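Local coordinates for protein L-threonine 3-dehydrogenase (Clostridioides difficile, PDB 7OL1) that probably catalyses the NAD-dependent oxidation of the side-chain hydroxyl of L-threonine on a Rossmann-type fold, at residues L31-T39 / F190-T198; D210-N218 / M324-S333. All coordinates share one frame; numbering follows the deposited sequence.

Interaction 1: L31-T39 / F190-T198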
ATOM      1  N   LEU A  31      -8.246 -14.092  19.616  1.00 57.09           N
ATOM      2  CA  LEU A  31      -7.466 -14.331  20.872  1.00 65.26           C
ATOM      3  C   LEU A  31      -6.302 -13.333  21.030  1.00 69.96           C
ATOM      4  O   LEU A  31      -5.613 -13.382  22.080  1.00 63.45           O
ATOM      5  CB  LEU A  31      -6.970 -15.780  20.903  1.00 62.42           C
ATOM      6  CG  LEU A  31      -8.054 -16.855  20.867  1.00 60.87           C
ATOM      7  CD1 LEU A  31      -7.439 -18.215  21.076  1.00 64.71           C
ATOM      8  CD2 LEU A  31      -9.161 -16.617  21.885  1.00 59.38           C
ATOM      9  N   GLY A  32      -6.100 -12.442  20.057  1.00 82.25           N
ATOM     10  CA  GLY A  32      -5.215 -11.267  20.196  1.00 84.69           C
ATOM     11  C   GLY A  32      -5.675 -10.362  21.328  1.00 83.23           C
ATOM     12  O   GLY A  32      -6.702 -10.681  21.957  1.00 79.35           O
ATOM     13  N   GLN A  33      -4.953  -9.263  21.565  1.00 84.72           N
ATOM     14  CA  GLN A  33      -5.185  -8.329  22.704  1.00 75.05           C
ATOM     15  C   GLN A  33      -6.612  -7.762  22.648  1.00 63.72           C
ATOM     16  O   GLN A  33      -7.311  -7.798  23.698  1.00 76.25           O
ATOM     17  CB  GLN A  33      -4.140  -7.214  22.676  1.00 80.49           C
ATOM     18  CG  GLN A  33      -4.147  -6.329  23.918  1.00 76.77           C
ATOM     19  CD  GLN A  33      -3.597  -4.937  23.701  1.00 80.64           C
ATOM     20  OE1 GLN A  33      -3.470  -4.162  24.644  1.00 80.82           O
ATOM     21  NE2 GLN A  33      -3.264  -4.598  22.462  1.00 81.82           N
ATOM     22  N   ILE A  34      -7.006  -7.257  21.481  1.00 48.38           N
ATOM     23  CA  ILE A  34      -8.330  -6.637  21.188  1.00 55.50           C
ATOM     24  C   ILE A  34      -9.411  -7.726  21.171  1.00 65.94           C
ATOM     25  O   ILE A  34     -10.450  -7.551  21.851  1.00 73.67           O
ATOM     26  CB  ILE A  34      -8.296  -5.903  19.828  1.00 58.58           C
ATOM     27  CG1 ILE A  34      -7.108  -4.937  19.713  1.00 59.74           C
ATOM     28  CG2 ILE A  34      -9.648  -5.268  19.499  1.00 54.35           C
ATOM     29  CD1 ILE A  34      -7.104  -4.088  18.451  1.00 60.52           C
ATOM     30  N   GLY A  35      -9.233  -8.782  20.370  1.00 69.08           N
ATOM     31  CA  GLY A  35     -10.209  -9.894  20.325  1.00 68.36           C
ATOM     32  C   GLY A  35     -10.545 -10.460  21.713  1.00 61.84           C
ATOM     33  O   GLY A  35     -11.754 -10.645  22.031  1.00 57.44           O
ATOM     34  N   SER A  36      -9.534 -10.746  22.539  1.00 56.57           N
ATOM     35  CA  SER A  36      -9.748 -11.291  23.902  1.00 60.32           C
ATOM     36  C   SER A  36     -10.892 -10.527  24.572  1.00 67.31           C
ATOM     37  O   SER A  36     -11.816 -11.185  25.084  1.00 78.02           O
ATOM     38  CB  SER A  36      -8.510 -11.253  24.717  1.00 62.38           C
ATOM     39  OG  SER A  36      -7.600 -12.214  24.223  1.00 76.37           O
ATOM     40  N   GLU A  37     -10.873  -9.197  24.518  1.00 64.23           N
ATOM     41  CA  GLU A  37     -11.836  -8.377  25.297  1.00 68.09           C
ATOM     42  C   GLU A  37     -13.050  -8.033  24.438  1.00 62.04           C
ATOM     43  O   GLU A  37     -14.138  -7.836  25.034  1.00 69.43           O
ATOM     44  CB  GLU A  37     -11.151  -7.134  25.858  1.00 74.83           C
ATOM     45  CG  GLU A  37      -9.755  -7.423  26.368  1.00 79.53           C
ATOM     46  CD  GLU A  37      -9.260  -6.375  27.336  1.00 81.37           C
ATOM     47  OE1 GLU A  37     -10.144  -5.774  28.028  1.00 60.85           O
ATOM     48  OE2 GLU A  37      -8.002  -6.177  27.390  1.00 75.03           O
ATOM     49  N   LEU A  38     -12.891  -7.953  23.115  1.00 57.26           N
ATOM     50  CA  LEU A  38     -14.028  -7.605  22.218  1.00 61.31           C
ATOM     51  C   LEU A  38     -15.069  -8.739  22.233  1.00 63.75           C
ATOM     52  O   LEU A  38     -16.280  -8.409  22.346  1.00 67.73           O
ATOM     53  CB  LEU A  38     -13.551  -7.316  20.786  1.00 56.75           C
ATOM     54  CG  LEU A  38     -14.677  -6.896  19.842  1.00 62.25           C
ATOM     55  CD1 LEU A  38     -15.167  -5.494  20.187  1.00 67.65           C
ATOM     56  CD2 LEU A  38     -14.265  -6.979  18.376  1.00 62.77           C
ATOM     57  N   THR A  39     -14.650 -10.015  22.128  1.00 63.15           N
ATOM     58  CA  THR A  39     -15.594 -11.149  21.898  1.00 65.49           C
ATOM     59  C   THR A  39     -16.508 -11.230  23.130  1.00 64.71           C
ATOM     60  O   THR A  39     -17.756 -11.342  22.955  1.00 64.08           O
ATOM     61  CB  THR A  39     -14.904 -12.472  21.520  1.00 67.85           C
ATOM     62  OG1 THR A  39     -14.625 -13.250  22.679  1.00 71.57           O
ATOM     63  CG2 THR A  39     -13.611 -12.309  20.751  1.00 64.76           C
ATOM     64  N   PHE A 190      -5.780   2.388  15.467  1.00 54.88           N
ATOM     65  CA  PHE A 190      -5.523   2.307  16.918  1.00 57.38           C
ATOM     66  C   PHE A 190      -4.128   2.831  17.229  1.00 57.30           C
ATOM     67  O   PHE A 190      -3.131   2.528  16.562  1.00 62.28           O
ATOM     68  CB  PHE A 190      -5.680   0.881  17.446  1.00 52.15           C
ATOM     69  CG  PHE A 190      -7.096   0.391  17.443  1.00 53.92           C
ATOM     70  CD1 PHE A 190      -8.040   0.975  18.261  1.00 56.62           C
ATOM     71  CD2 PHE A 190      -7.488  -0.633  16.600  1.00 58.88           C
ATOM     72  CE1 PHE A 190      -9.354   0.536  18.247  1.00 64.38           C
ATOM     73  CE2 PHE A 190      -8.802  -1.071  16.589  1.00 62.91           C
ATOM     74  CZ  PHE A 190      -9.728  -0.496  17.421  1.00 63.53           C
ATOM     75  N   PRO A 191      -4.042   3.605  18.315  1.00 53.94           N
ATOM     76  CA  PRO A 191      -2.773   3.869  18.964  1.00 55.12           C
ATOM     77  C   PRO A 191      -2.417   2.725  19.905  1.00 60.55           C
ATOM     78  O   PRO A 191      -3.105   1.734  19.895  1.00 64.63           O
ATOM     79  CB  PRO A 191      -3.118   5.097  19.807  1.00 64.44           C
ATOM     80  CG  PRO A 191      -4.557   4.862  20.225  1.00 62.26           C
ATOM     81  CD  PRO A 191      -5.183   4.245  18.992  1.00 58.94           C
ATOM     82  N   GLY A 192      -1.394   2.937  20.732  1.00 68.11           N
ATOM     83  CA  GLY A 192      -1.134   2.118  21.926  1.00 63.36           C
ATOM     84  C   GLY A 192      -2.420   1.879  22.688  1.00 63.65           C
ATOM     85  O   GLY A 192      -3.118   2.851  23.012  1.00 65.63           O
ATOM     86  N   LEU A 193      -2.758   0.615  22.910  1.00 63.33           N
ATOM     87  CA  LEU A 193      -3.877   0.242  23.792  1.00 57.64           C
ATOM     88  C   LEU A 193      -3.312  -0.279  25.112  1.00 66.18           C
ATOM     89  O   LEU A 193      -2.216  -0.957  25.108  1.00 61.53           O
ATOM     90  CB  LEU A 193      -4.730  -0.798  23.070  1.00 61.38           C
ATOM     91  CG  LEU A 193      -5.364  -0.308  21.775  1.00 60.76           C
ATOM     92  CD1 LEU A 193      -6.308  -1.346  21.191  1.00 63.15           C
ATOM     93  CD2 LEU A 193      -6.103   0.992  22.004  1.00 67.44           C
ATOM     94  N   ILE A 194      -4.023   0.095  26.184  1.00 72.87           N
ATOM     95  CA  ILE A 194      -3.789  -0.261  27.615  1.00 78.28           C
ATOM     96  C   ILE A 194      -4.969  -1.129  28.040  1.00 80.24           C
ATOM     97  O   ILE A 194      -6.131  -0.629  27.916  1.00 68.18           O
ATOM     98  CB  ILE A 194      -3.722   1.001  28.511  1.00 84.71           C
ATOM     99  CG1 ILE A 194      -2.876   2.123  27.914  1.00 84.95           C
ATOM    100  CG2 ILE A 194      -3.247   0.669  29.914  1.00 82.68           C
ATOM    101  CD1 ILE A 194      -1.428   1.781  27.866  1.00 90.39           C
ATOM    102  N   SER A 195      -4.701  -2.355  28.516  1.00 86.80           N
ATOM    103  CA  SER A 195      -5.736  -3.222  29.145  1.00 94.88           C
ATOM    104  C   SER A 195      -5.205  -3.896  30.412  1.00 87.66           C
ATOM    105  O   SER A 195      -3.973  -3.949  30.622  1.00 75.92           O
ATOM    106  CB  SER A 195      -6.301  -4.235  28.185  1.00 94.21           C
ATOM    107  OG  SER A 195      -5.554  -5.440  28.212  1.00 87.62           O
ATOM    108  N   TYR A 196      -6.147  -4.384  31.217  1.00 88.64           N
ATOM    109  CA  TYR A 196      -5.887  -5.097  32.489  1.00 89.39           C
ATOM    110  C   TYR A 196      -6.067  -6.607  32.317  1.00 98.99           C
ATOM    111  O   TYR A 196      -5.502  -7.338  33.140  1.00107.35           O
ATOM    112  CB  TYR A 196      -6.814  -4.568  33.571  1.00 85.60           C
ATOM    113  CG  TYR A 196      -8.270  -4.436  33.206  1.00 80.29           C
ATOM    114  CD1 TYR A 196      -9.146  -5.497  33.363  1.00 78.00           C
ATOM    115  CD2 TYR A 196      -8.795  -3.220  32.804  1.00 76.51           C
ATOM    116  CE1 TYR A 196     -10.501  -5.365  33.099  1.00 79.60           C
ATOM    117  CE2 TYR A 196     -10.146  -3.071  32.525  1.00 77.50           C
ATOM    118  CZ  TYR A 196     -11.007  -4.145  32.681  1.00 82.51           C
ATOM    119  OH  TYR A 196     -12.344  -4.010  32.420  1.00 86.54           O
ATOM    120  N   VAL A 197      -6.818  -7.040  31.294  1.00 99.95           N
ATOM    121  CA  VAL A 197      -7.089  -8.473  30.958  1.00 84.55           C
ATOM    122  C   VAL A 197      -5.837  -9.115  30.352  1.00 78.83           C
ATOM    123  O   VAL A 197      -5.607 -10.299  30.624  1.00 89.26           O
ATOM    124  CB  VAL A 197      -8.278  -8.634  29.990  1.00 88.20           C
ATOM    125  CG1 VAL A 197      -8.509 -10.090  29.604  1.00 89.32           C
ATOM    126  CG2 VAL A 197      -9.560  -8.017  30.535  1.00 92.21           C
ATOM    127  N   THR A 198      -5.092  -8.393  29.513  1.00 79.13           N
ATOM    128  CA  THR A 198      -3.992  -8.968  28.693  1.00 76.46           C
ATOM    129  C   THR A 198      -2.679  -8.508  29.320  1.00 82.02           C
ATOM    130  O   THR A 198      -2.542  -7.351  29.709  1.00 90.63           O
ATOM    131  CB  THR A 198      -4.161  -8.648  27.199  1.00 74.36           C
ATOM    132  OG1 THR A 198      -5.485  -8.943  26.702  1.00 64.29           O
ATOM    133  CG2 THR A 198      -3.111  -9.369  26.379  1.00 72.05           C
TER
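Ile34 makes the apolar half of this contact, reaching from the start of helix 33-46 to the end of strand 184-194. Ile34 CD1 lies 3.9 Å from Phe190 CE2, meeting the ring obliquely, and 4.0 Å from Leu193 CD1, where the two aliphatic chains cross at about a right angle. Branched and aromatic hydrocarbon suits this spot, since Phe190 and Leu193 are buried. Gln33 adds its CG methylene: with CG anti to the backbone N (chi1 -171°) and the chain extended beyond it, Gln33 CG rests 4.0 Å from Thr198 CB, while the amide carries on to the backbone of Leu193. Gln33 OE1 and Leu193 O approach to 3.5 Å, but both are acceptors and no bond joins them.

The polar half centres on Glu37, whose carboxylate end lies beside Val197, with Glu37 OE1 3.4 Å from Val197 CG2. Ser195 OG is placed to donate to Glu37 OE2, although this bond is weak and doubtful because the carboxylate oxygen sits too close to the serine in the model. Ser195 OG also accepts from Thr198 N at 3.3 Å, an ST motif at the turn where Val197 and Thr198 come back to the helix. On the helix side, Ser36 OG donates to Gly32 O at 2.9 Å, and Ser36 N reaches the same oxygen from the opposite face of its plane.

Gly32 and Gly35 belong to the glycine-rich turn of the Rossmann fold, which in relatives holds the dinucleotide diphosphate. Strand 184-194 pairs with strand 232-235 through Ile194 and Met234, and helix 236-248 packs on both partners, Ala239 and Ile243 against Phe190, Met236 and Leu240 against Glu37.

Interaction 2: D210-N218 / M324-S333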
ATOM      1  N   ASP A 210       2.795  -2.408  31.703  1.00 89.69           N
ATOM      2  CA  ASP A 210       3.778  -2.942  32.692  1.00 94.28           C
ATOM      3  C   ASP A 210       4.006  -1.945  33.841  1.00 89.79           C
ATOM      4  O   ASP A 210       4.233  -2.407  34.965  1.00101.38           O
ATOM      5  CB  ASP A 210       5.107  -3.325  32.024  1.00102.58           C
ATOM      6  CG  ASP A 210       5.869  -4.470  32.685  1.00104.30           C
ATOM      7  OD1 ASP A 210       5.308  -5.121  33.611  1.00 99.85           O
ATOM      8  OD2 ASP A 210       7.023  -4.715  32.261  1.00 97.42           O
ATOM      9  N   ILE A 211       3.952  -0.637  33.592  1.00 90.61           N
ATOM     10  CA  ILE A 211       4.163   0.409  34.639  1.00 97.03           C
ATOM     11  C   ILE A 211       3.192   0.171  35.801  1.00 95.63           C
ATOM     12  O   ILE A 211       3.610   0.350  36.953  1.00107.75           O
ATOM     13  CB  ILE A 211       4.016   1.839  34.072  1.00103.52           C
ATOM     14  CG1 ILE A 211       4.602   2.882  35.028  1.00 93.89           C
ATOM     15  CG2 ILE A 211       2.563   2.152  33.722  1.00106.89           C
ATOM     16  CD1 ILE A 211       4.630   4.282  34.468  1.00 92.12           C
ATOM     17  N   TYR A 212       1.939  -0.185  35.519  1.00 97.37           N
ATOM     18  CA  TYR A 212       0.888  -0.370  36.559  1.00107.95           C
ATOM     19  C   TYR A 212       1.167  -1.657  37.349  1.00109.66           C
ATOM     20  O   TYR A 212       0.889  -1.682  38.567  1.00117.91           O
ATOM     21  CB  TYR A 212      -0.512  -0.398  35.939  1.00103.84           C
ATOM     22  CG  TYR A 212      -0.985   0.915  35.372  1.00 98.21           C
ATOM     23  CD1 TYR A 212      -1.407   1.937  36.196  1.00 99.93           C
ATOM     24  CD2 TYR A 212      -1.042   1.126  34.009  1.00104.47           C
ATOM     25  CE1 TYR A 212      -1.858   3.143  35.687  1.00102.03           C
ATOM     26  CE2 TYR A 212      -1.483   2.329  33.482  1.00111.26           C
ATOM     27  CZ  TYR A 212      -1.898   3.344  34.321  1.00102.20           C
ATOM     28  OH  TYR A 212      -2.342   4.524  33.803  1.00 90.47           O
ATOM     29  N   TYR A 213       1.685  -2.692  36.674  1.00106.75           N
ATOM     30  CA  TYR A 213       2.089  -3.986  37.285  1.00106.50           C
ATOM     31  C   TYR A 213       3.234  -3.677  38.263  1.00106.24           C
ATOM     32  O   TYR A 213       3.042  -3.867  39.474  1.00114.76           O
ATOM     33  CB  TYR A 213       2.408  -5.052  36.220  1.00105.17           C
ATOM     34  CG  TYR A 213       1.209  -5.732  35.585  1.00103.60           C
ATOM     35  CD1 TYR A 213       0.281  -4.998  34.868  1.00104.32           C
ATOM     36  CD2 TYR A 213       0.990  -7.101  35.678  1.00103.27           C
ATOM     37  CE1 TYR A 213      -0.817  -5.588  34.264  1.00104.64           C
ATOM     38  CE2 TYR A 213      -0.109  -7.711  35.085  1.00 96.48           C
ATOM     39  CZ  TYR A 213      -1.017  -6.948  34.371  1.00101.52           C
ATOM     40  OH  TYR A 213      -2.112  -7.469  33.747  1.00 98.08           O
ATOM     41  N   GLU A 214       4.344  -3.113  37.779  1.00106.83           N
ATOM     42  CA  GLU A 214       5.551  -2.838  38.607  1.00104.24           C
ATOM     43  C   GLU A 214       5.264  -1.769  39.672  1.00101.87           C
ATOM     44  O   GLU A 214       6.184  -1.522  40.464  1.00120.96           O
ATOM     45  CB  GLU A 214       6.747  -2.393  37.757  1.00107.31           C
ATOM     46  CG  GLU A 214       7.228  -3.423  36.744  1.00120.40           C
ATOM     47  CD  GLU A 214       7.601  -4.782  37.308  1.00120.29           C
ATOM     48  OE1 GLU A 214       8.076  -4.831  38.457  1.00123.57           O
ATOM     49  OE2 GLU A 214       7.413  -5.784  36.593  1.00121.73           O
ATOM     50  N   ALA A 215       4.069  -1.162  39.713  1.00103.23           N
ATOM     51  CA  ALA A 215       3.696  -0.111  40.699  1.00123.72           C
ATOM     52  C   ALA A 215       3.103  -0.751  41.960  1.00126.49           C
ATOM     53  O   ALA A 215       3.435  -0.307  43.081  1.00132.42           O
ATOM     54  CB  ALA A 215       2.724   0.879  40.098  1.00121.18           C
ATOM     55  N   LEU A 216       2.235  -1.743  41.768  1.00126.91           N
ATOM     56  CA  LEU A 216       1.543  -2.482  42.853  1.00131.55           C
ATOM     57  C   LEU A 216       2.417  -3.647  43.349  1.00136.26           C
ATOM     58  O   LEU A 216       2.105  -4.182  44.442  1.00133.27           O
ATOM     59  CB  LEU A 216       0.202  -2.986  42.306  1.00126.99           C
ATOM     60  CG  LEU A 216      -0.848  -1.914  42.016  1.00118.74           C
ATOM     61  CD1 LEU A 216      -2.125  -2.540  41.480  1.00113.10           C
ATOM     62  CD2 LEU A 216      -1.147  -1.092  43.263  1.00127.30           C
ATOM     63  N   LYS A 217       3.455  -4.018  42.580  1.00131.80           N
ATOM     64  CA  LYS A 217       4.279  -5.251  42.756  1.00129.78           C
ATOM     65  C   LYS A 217       5.551  -4.857  43.522  1.00126.91           C
ATOM     66  O   LYS A 217       5.705  -5.340  44.654  1.00144.50           O
ATOM     67  CB  LYS A 217       4.459  -5.935  41.389  1.00133.46           C
ATOM     68  CG  LYS A 217       5.593  -6.947  41.223  1.00140.01           C
ATOM     69  CD  LYS A 217       5.368  -7.921  40.051  1.00140.81           C
ATOM     70  CE  LYS A 217       6.578  -8.166  39.165  1.00143.06           C
ATOM     71  NZ  LYS A 217       7.816  -8.412  39.943  1.00147.56           N
ATOM     72  N   ASN A 218       6.410  -4.000  42.957  1.00125.95           N
ATOM     73  CA  ASN A 218       7.431  -3.222  43.719  1.00123.99           C
ATOM     74  C   ASN A 218       6.775  -1.888  44.091  1.00131.06           C
ATOM     75  O   ASN A 218       5.576  -1.897  44.446  1.00131.67           O
ATOM     76  CB  ASN A 218       8.738  -3.021  42.940  1.00124.72           C
ATOM     77  CG  ASN A 218       9.374  -4.308  42.455  1.00137.33           C
ATOM     78  OD1 ASN A 218       8.689  -5.294  42.179  1.00136.06           O
ATOM     79  ND2 ASN A 218      10.692  -4.307  42.329  1.00143.36           N
ATOM     80  N   MET A 324      -8.171   6.500  33.759  1.00 90.68           N
ATOM     81  CA  MET A 324      -7.482   5.228  33.437  1.00 92.73           C
ATOM     82  C   MET A 324      -6.655   4.777  34.644  1.00 91.89           C
ATOM     83  O   MET A 324      -6.905   3.662  35.145  1.00103.24           O
ATOM     84  CB  MET A 324      -6.566   5.388  32.224  1.00 93.18           C
ATOM     85  CG  MET A 324      -5.909   4.096  31.804  1.00 86.55           C
ATOM     86  SD  MET A 324      -5.208   4.213  30.159  1.00 82.36           S
ATOM     87  CE  MET A 324      -3.613   4.944  30.515  1.00 71.87           C
ATOM     88  N   THR A 325      -5.704   5.597  35.093  1.00 90.33           N
ATOM     89  CA  THR A 325      -4.756   5.233  36.181  1.00 95.74           C
ATOM     90  C   THR A 325      -5.524   4.714  37.410  1.00 93.59           C
ATOM     91  O   THR A 325      -5.091   3.701  37.990  1.00 95.34           O
ATOM     92  CB  THR A 325      -3.837   6.401  36.548  1.00102.48           C
ATOM     93  OG1 THR A 325      -3.155   6.841  35.375  1.00114.08           O
ATOM     94  CG2 THR A 325      -2.819   6.028  37.605  1.00106.90           C
ATOM     95  N   LYS A 326      -6.624   5.359  37.806  1.00 98.45           N
ATOM     96  CA  LYS A 326      -7.419   4.910  38.981  1.00 95.71           C
ATOM     97  C   LYS A 326      -7.920   3.490  38.689  1.00 92.50           C
ATOM     98  O   LYS A 326      -7.550   2.562  39.442  1.00 82.70           O
ATOM     99  CB  LYS A 326      -8.557   5.886  39.306  1.00105.47           C
ATOM    100  CG  LYS A 326      -8.995   5.899  40.772  1.00118.81           C
ATOM    101  CD  LYS A 326     -10.326   6.597  41.050  1.00119.37           C
ATOM    102  CE  LYS A 326     -10.286   8.085  40.772  1.00122.16           C
ATOM    103  NZ  LYS A 326     -11.446   8.504  39.957  1.00126.18           N
ATOM    104  N   ASP A 327      -8.667   3.330  37.590  1.00 87.66           N
ATOM    105  CA  ASP A 327      -9.324   2.059  37.179  1.00 82.79           C
ATOM    106  C   ASP A 327      -8.299   0.936  36.985  1.00 86.03           C
ATOM    107  O   ASP A 327      -8.666  -0.218  37.245  1.00 84.55           O
ATOM    108  CB  ASP A 327     -10.118   2.202  35.884  1.00 81.55           C
ATOM    109  CG  ASP A 327     -11.196   1.148  35.746  1.00 85.19           C
ATOM    110  OD1 ASP A 327     -12.170   1.223  36.525  1.00 77.42           O
ATOM    111  OD2 ASP A 327     -11.049   0.259  34.867  1.00 86.59           O
ATOM    112  N   MET A 328      -7.080   1.233  36.530  1.00 79.89           N
ATOM    113  CA  MET A 328      -6.074   0.170  36.277  1.00 85.99           C
ATOM    114  C   MET A 328      -5.615  -0.417  37.614  1.00 91.38           C
ATOM    115  O   MET A 328      -5.448  -1.653  37.701  1.00100.90           O
ATOM    116  CB  MET A 328      -4.872   0.679  35.474  1.00 82.44           C
ATOM    117  CG  MET A 328      -5.146   0.695  33.986  1.00 86.09           C
ATOM    118  SD  MET A 328      -5.340  -0.983  33.297  1.00 86.00           S
ATOM    119  CE  MET A 328      -3.618  -1.486  33.222  1.00 65.16           C
ATOM    120  N   LEU A 329      -5.457   0.426  38.632  1.00 98.84           N
ATOM    121  CA  LEU A 329      -4.887   0.001  39.936  1.00 94.39           C
ATOM    122  C   LEU A 329      -5.965  -0.734  40.747  1.00 89.83           C
ATOM    123  O   LEU A 329      -5.601  -1.672  41.461  1.00 86.72           O
ATOM    124  CB  LEU A 329      -4.312   1.231  40.641  1.00 95.54           C
ATOM    125  CG  LEU A 329      -3.139   1.898  39.915  1.00 92.96           C
ATOM    126  CD1 LEU A 329      -2.751   3.223  40.562  1.00 90.20           C
ATOM    127  CD2 LEU A 329      -1.937   0.969  39.855  1.00 99.34           C
ATOM    128  N   GLU A 330      -7.244  -0.385  40.575  1.00 92.34           N
ATOM    129  CA  GLU A 330      -8.393  -1.176  41.098  1.00104.48           C
ATOM    130  C   GLU A 330      -8.381  -2.567  40.450  1.00111.85           C
ATOM    131  O   GLU A 330      -8.280  -3.562  41.207  1.00131.30           O
ATOM    132  CB  GLU A 330      -9.739  -0.501  40.813  1.00111.67           C
ATOM    133  CG  GLU A 330      -9.928   0.841  41.496  1.00118.97           C
ATOM    134  CD  GLU A 330     -11.239   1.540  41.165  1.00131.51           C
ATOM    135  OE1 GLU A 330     -12.222   0.845  40.785  1.00118.19           O
ATOM    136  OE2 GLU A 330     -11.272   2.782  41.282  1.00136.75           O
ATOM    137  N   LYS A 331      -8.467  -2.621  39.110  1.00102.85           N
ATOM    138  CA  LYS A 331      -8.673  -3.857  38.294  1.00 96.35           C
ATOM    139  C   LYS A 331      -7.433  -4.771  38.363  1.00 93.97           C
ATOM    140  O   LYS A 331      -7.596  -5.988  38.097  1.00 90.01           O
ATOM    141  CB  LYS A 331      -9.015  -3.526  36.832  1.00 91.86           C
ATOM    142  CG  LYS A 331     -10.495  -3.517  36.455  1.00 87.35           C
ATOM    143  CD  LYS A 331     -11.286  -2.413  37.095  1.00 90.20           C
ATOM    144  CE  LYS A 331     -12.780  -2.653  37.082  1.00 94.25           C
ATOM    145  NZ  LYS A 331     -13.407  -2.033  35.897  1.00 99.85           N
ATOM    146  N   LEU A 332      -6.254  -4.239  38.708  1.00 81.45           N
ATOM    147  CA  LEU A 332      -5.025  -5.061  38.890  1.00 98.59           C
ATOM    148  C   LEU A 332      -4.894  -5.568  40.337  1.00110.50           C
ATOM    149  O   LEU A 332      -3.999  -6.404  40.578  1.00117.04           O
ATOM    150  CB  LEU A 332      -3.793  -4.242  38.493  1.00 96.98           C
ATOM    151  CG  LEU A 332      -3.529  -4.097  36.996  1.00 96.21           C
ATOM    152  CD1 LEU A 332      -2.229  -3.347  36.761  1.00 96.57           C
ATOM    153  CD2 LEU A 332      -3.475  -5.446  36.296  1.00101.12           C
ATOM    154  N   SER A 333      -5.717  -5.078  41.272  1.00121.63           N
ATOM    155  CA  SER A 333      -5.727  -5.508  42.698  1.00122.18           C
ATOM    156  C   SER A 333      -6.767  -6.615  42.899  1.00121.93           C
ATOM    157  O   SER A 333      -6.388  -7.680  43.414  1.00125.49           O
ATOM    158  CB  SER A 333      -5.957  -4.350  43.630  1.00113.13           C
ATOM    159  OG  SER A 333      -4.710  -3.787  43.998  1.00116.85           O
TER
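Tyr212 turns its ring toward Thr325 and Met328 because its CG lies anti to the carbonyl carbon, beside the backbone N (chi1 -69°), while Met328 folds back at chi2 and chi3 and brings its methyl to the CG-CD2 side of the ring, with Met328 CE near Tyr212 CD2. The motif is a knob into a hole: the tyrosine of helix 207-217 enters the space bounded by Met324, Thr325, Met328 and Leu329 of helix 321-334. The segment axes cross at -59° and approach to 10.2 Å, a spacing that a large aromatic side chain can bridge.

Over one face of the ring, Met328 CB stands 3.8 Å from the Tyr212 centroid, 11° off the ring normal, a CH-pi contact. Met328 SD is farther above the face, 5.2 Å from the Tyr212 centroid, a Met-aromatic contact at a distance. Around the edge lie Thr325 CG2, Leu329 CD2 and Met324 CE. A tyrosine serves here because its rim is apolar and its far end polar: Tyr212 OH donates to Thr325 OG1 at 2.9 Å. Threonine suits the partner place in turn, since its methyl group meets the ring edge while its OG1 hydrogen-bonds both the phenol and Leu321 O, one turn earlier in its helix. Ile272 and Ile276 of helix 269-277 also touch the Tyr212 side chain, so three helices meet around it.

Toward the ends of both segments leucines take over the contact. The forked end of Leu332 spans two tyrosines, with CD1 beside Tyr212 CB and CD2 against the ring of Tyr213. Leu216 fits obliquely against Leu329, with Leu216 CG 3.8 Å from Leu329 CD2. Beyond it, Leu216 CD1 lies 3.8 Å from Ser333 OG, a hydroxyl that makes a weak bond of 3.4 Å to Leu329 O.

How the interactions relate
From the N terminus, the chain first lays down helix 33-46; strand 184-194 and the turn after it later return to its start, closing interaction 1 within the Rossmann part of the fold, and 150 residues separate the segments 31-39 and 190-198. Helix 207-217 follows soon after, and a second loop ends when helix 321-334, close to the C terminus, packs on it as interaction 2; 105 residues lie between the segments 210-218 and 324-333. The loops are in series, neither nested nor crossed. Their centres are about 16 Å apart, yet they touch: Ile194 meets Met324, and Tyr196 packs on Lys331. The segment 190-198 thus lies between the glycine-rich turn and the C-terminal helix, joining the two regions.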